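Long-range contact in hypothetical protein Cgl3021 (Corynebacterium glutamicum, PDB 2NSF), which catalyses, with mycothiol as cofactor, the isomerisation of maleylpyruvate and binds a zinc ion: residues A[41-46]-A[167-172]. Residues are numbered along the deposited sequence; the frame is centred on the assembly and turned at random.
Sequences SHYSRQ and IHAVDL. With ZN (zinc ion), chain E.
Tyr43 and Ala169 lie at the centre of a buried, largely apolar helix-helix contact, in which helix 29-49 packs beside the C-terminal end of helix 156-171 in the zinc-binding helical domain. The two short segments run almost parallel, their directions differing by 10° and their axes 8.6 Å apart. Ala169 suits this place because a lone methyl keeps the backbones near: its CA is 4.4 Å from the CA of Tyr43. That methyl also reaches the imidazole of His42, Ala169 CB lying obliquely 3.5 Å from His42 CD2, while Trp166 stacks on the same ring. Tyr43 holds CG anti to its own nitrogen (chi1 172°), which lays the ring alongside the neighbouring helix. Broad and flat, this ring offers an edge to the backbone, Tyr43 CD1 standing 3.7 Å from Ala169 CA with His168 O near the ring plane, and a face to a methyl. Leu172 covers that face, its CD1 3.5 Å from Tyr43 CE1, the two side chains crossing at about a right angle. Leu172 CD1 also touches the aliphatic start of Gln46, 3.7 Å from Gln46 CB, so one methyl of the branched leucine serves residues a helical turn apart.

On the flank of helix 156-171, His168 starts beside the tyrosine ring, but its imidazole leads away from helix 29-49 and binds zinc through NE2 at 2.1 Å. Its ND1 donates to the anti lone pair of Asp171 OD2 (2.8 Å, 151°), a bond that fixes the ring's rotation and would tend to make NE2 a stronger ligand. Arg242 salt-bridges that oxygen. His72, Glu164 and two waters also bind the metal. Asp171 is thus the second-shell carboxylate of a zinc site, and one of the two near-parallel helices carries two protein ligands, Glu164 and His168.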
ATOM      1  N   SER A  41     -12.136  -5.946   0.685  1.00 18.83           N
ATOM      2  CA  SER A  41     -13.580  -5.717   0.652  1.00 17.47           C
ATOM      3  C   SER A  41     -13.871  -4.225   0.762  1.00 18.50           C
ATOM      4  O   SER A  41     -14.808  -3.722   0.146  1.00 17.51           O
ATOM      5  CB  SER A  41     -14.276  -6.468   1.788  1.00 17.41           C
ATOM      6  OG  SER A  41     -14.154  -7.871   1.625  1.00 21.54           O
ATOM      7  N   HIS A  42     -13.058  -3.527   1.555  1.00 18.73           N
ATOM      8  CA  HIS A  42     -13.187  -2.085   1.752  1.00 18.79           C
ATOM      9  C   HIS A  42     -12.916  -1.382   0.424  1.00 18.41           C
ATOM     10  O   HIS A  42     -13.667  -0.495   0.005  1.00 17.65           O
ATOM     11  CB  HIS A  42     -12.184  -1.635   2.824  1.00 20.01           C
ATOM     12  CG  HIS A  42     -12.110  -0.153   3.018  1.00 20.87           C
ATOM     13  ND1 HIS A  42     -13.179   0.600   3.458  1.00 21.69           N
ATOM     14  CD2 HIS A  42     -11.078   0.712   2.873  1.00 21.91           C
ATOM     15  CE1 HIS A  42     -12.807   1.863   3.576  1.00 23.23           C
ATOM     16  NE2 HIS A  42     -11.535   1.957   3.227  1.00 22.31           N
ATOM     17  N   TYR A  43     -11.840  -1.785  -0.244  1.00 16.93           N
ATOM     18  CA  TYR A  43     -11.492  -1.220  -1.540  1.00 16.53           C
ATOM     19  C   TYR A  43     -12.620  -1.503  -2.548  1.00 16.26           C
ATOM     20  O   TYR A  43     -13.046  -0.611  -3.282  1.00 16.70           O
ATOM     21  CB  TYR A  43     -10.180  -1.838  -2.046  1.00 16.73           C
ATOM     22  CG  TYR A  43      -9.831  -1.461  -3.470  1.00 16.61           C
ATOM     23  CD1 TYR A  43      -9.147  -0.281  -3.757  1.00 16.70           C
ATOM     24  CD2 TYR A  43     -10.220  -2.272  -4.534  1.00 16.74           C
ATOM     25  CE1 TYR A  43      -8.855   0.082  -5.076  1.00 17.62           C
ATOM     26  CE2 TYR A  43      -9.938  -1.919  -5.853  1.00 17.21           C
ATOM     27  CZ  TYR A  43      -9.256  -0.745  -6.113  1.00 17.11           C
ATOM     28  OH  TYR A  43      -8.970  -0.390  -7.410  1.00 17.44           O
ATOM     29  N   SER A  44     -13.099  -2.742  -2.571  1.00 17.39           N
ATOM     30  CA  SER A  44     -14.157  -3.124  -3.507  1.00 19.04           C
ATOM     31  C   SER A  44     -15.440  -2.326  -3.295  1.00 19.49           C
ATOM     32  O   SER A  44     -16.149  -2.023  -4.256  1.00 19.20           O
ATOM     33  CB  SER A  44     -14.432  -4.628  -3.411  1.00 19.09           C
ATOM     34  OG  SER A  44     -13.308  -5.368  -3.863  1.00 20.41           O
ATOM     35  N   ARG A  45     -15.749  -1.982  -2.049  1.00 19.85           N
ATOM     36  CA  ARG A  45     -16.942  -1.180  -1.787  1.00 20.10           C
ATOM     37  C   ARG A  45     -16.778   0.198  -2.428  1.00 20.19           C
ATOM     38  O   ARG A  45     -17.737   0.768  -2.951  1.00 19.81           O
ATOM     39  CB  ARG A  45     -17.189  -1.022  -0.278  1.00 19.75           C
ATOM     40  CG  ARG A  45     -17.881  -2.218   0.361  1.00 22.97           C
ATOM     41  CD  ARG A  45     -18.359  -1.901   1.770  1.00 24.46           C
ATOM     42  NE  ARG A  45     -17.257  -1.726   2.707  1.00 24.80           N
ATOM     43  CZ  ARG A  45     -16.639  -2.725   3.330  1.00 23.50           C
ATOM     44  NH1 ARG A  45     -17.019  -3.977   3.117  1.00 23.77           N
ATOM     45  NH2 ARG A  45     -15.649  -2.466   4.171  1.00 22.22           N
ATOM     46  N   GLN A  46     -15.563   0.734  -2.394  1.00 19.18           N
ATOM     47  CA  GLN A  46     -15.305   2.042  -2.986  1.00 20.47           C
ATOM     48  C   GLN A  46     -15.397   1.975  -4.507  1.00 20.05           C
ATOM     49  O   GLN A  46     -15.897   2.897  -5.145  1.00 21.18           O
ATOM     50  CB  GLN A  46     -13.926   2.561  -2.568  1.00 21.81           C
ATOM     51  CG  GLN A  46     -13.750   2.656  -1.062  1.00 22.62           C
ATOM     52  CD  GLN A  46     -14.874   3.426  -0.394  1.00 23.44           C
ATOM     53  OE1 GLN A  46     -15.542   2.915   0.506  1.00 29.02           O
ATOM     54  NE2 GLN A  46     -15.087   4.658  -0.827  1.00 19.87           N
ATOM     55  N   ILE A 167      -4.844   1.710   1.198  1.00 14.58           N
ATOM     56  CA  ILE A 167      -4.502   3.045   0.751  1.00 14.84           C
ATOM     57  C   ILE A 167      -5.152   3.397  -0.582  1.00 15.53           C
ATOM     58  O   ILE A 167      -5.685   4.494  -0.736  1.00 15.92           O
ATOM     59  CB  ILE A 167      -2.981   3.243   0.627  1.00 15.65           C
ATOM     60  CG1 ILE A 167      -2.321   3.042   1.999  1.00 18.97           C
ATOM     61  CG2 ILE A 167      -2.691   4.642   0.095  1.00 16.08           C
ATOM     62  CD1 ILE A 167      -0.801   3.092   1.973  1.00 20.38           C
ATOM     63  N   HIS A 168      -5.112   2.490  -1.552  1.00 15.72           N
ATOM     64  CA  HIS A 168      -5.727   2.801  -2.835  1.00 16.37           C
ATOM     65  C   HIS A 168      -7.238   2.942  -2.728  1.00 16.75           C
ATOM     66  O   HIS A 168      -7.874   3.498  -3.618  1.00 18.66           O
ATOM     67  CB  HIS A 168      -5.334   1.773  -3.899  1.00 15.75           C
ATOM     68  CG  HIS A 168      -3.914   1.919  -4.353  1.00 15.86           C
ATOM     69  ND1 HIS A 168      -3.325   3.149  -4.536  1.00 16.26           N
ATOM     70  CD2 HIS A 168      -2.968   0.999  -4.654  1.00 18.27           C
ATOM     71  CE1 HIS A 168      -2.072   2.985  -4.925  1.00 17.79           C
ATOM     72  NE2 HIS A 168      -1.834   1.690  -5.004  1.00 16.78           N
ATOM     73  N   ALA A 169      -7.818   2.452  -1.637  1.00 16.75           N
ATOM     74  CA  ALA A 169      -9.258   2.600  -1.440  1.00 16.82           C
ATOM     75  C   ALA A 169      -9.514   4.100  -1.324  1.00 18.18           C
ATOM     76  O   ALA A 169     -10.528   4.613  -1.799  1.00 17.44           O
ATOM     77  CB  ALA A 169      -9.699   1.887  -0.171  1.00 16.60           C
ATOM     78  N   VAL A 170      -8.583   4.809  -0.693  1.00 17.49           N
ATOM     79  CA  VAL A 170      -8.719   6.255  -0.541  1.00 18.94           C
ATOM     80  C   VAL A 170      -8.504   6.955  -1.876  1.00 18.91           C
ATOM     81  O   VAL A 170      -9.239   7.877  -2.227  1.00 19.17           O
ATOM     82  CB  VAL A 170      -7.691   6.822   0.464  1.00 18.87           C
ATOM     83  CG1 VAL A 170      -7.935   8.307   0.674  1.00 20.50           C
ATOM     84  CG2 VAL A 170      -7.783   6.070   1.774  1.00 19.89           C
ATOM     85  N   ASP A 171      -7.502   6.499  -2.625  1.00 18.59           N
ATOM     86  CA  ASP A 171      -7.168   7.090  -3.917  1.00 19.96           C
ATOM     87  C   ASP A 171      -8.295   7.026  -4.946  1.00 21.07           C
ATOM     88  O   ASP A 171      -8.312   7.811  -5.897  1.00 21.10           O
ATOM     89  CB  ASP A 171      -5.919   6.425  -4.500  1.00 18.39           C
ATOM     90  CG  ASP A 171      -4.690   6.618  -3.630  1.00 20.21           C
ATOM     91  OD1 ASP A 171      -4.604   7.651  -2.929  1.00 22.00           O
ATOM     92  OD2 ASP A 171      -3.802   5.741  -3.660  1.00 21.32           O
ATOM     93  N   LEU A 172      -9.226   6.092  -4.768  1.00 20.81           N
ATOM     94  CA  LEU A 172     -10.348   5.968  -5.697  1.00 23.22           C
ATOM     95  C   LEU A 172     -11.204   7.229  -5.709  1.00 24.63           C
ATOM     96  O   LEU A 172     -11.907   7.499  -6.675  1.00 25.76           O
ATOM     97  CB  LEU A 172     -11.211   4.755  -5.344  1.00 21.84           C
ATOM     98  CG  LEU A 172     -10.685   3.420  -5.875  1.00 21.70           C
ATOM     99  CD1 LEU A 172     -11.538   2.284  -5.345  1.00 20.70           C
ATOM    100  CD2 LEU A 172     -10.690   3.448  -7.403  1.00 23.46           C
TER
HETATM  101 ZN    ZN E 404       0.043   0.797  -5.516  1.00 26.97          ZN
HETATM  102  O   HOH W   1       2.113   0.097  -5.414  1.00 20.41           O
HETATM  103  O   HOH W   2       0.807   1.917  -3.496  1.00 24.43           O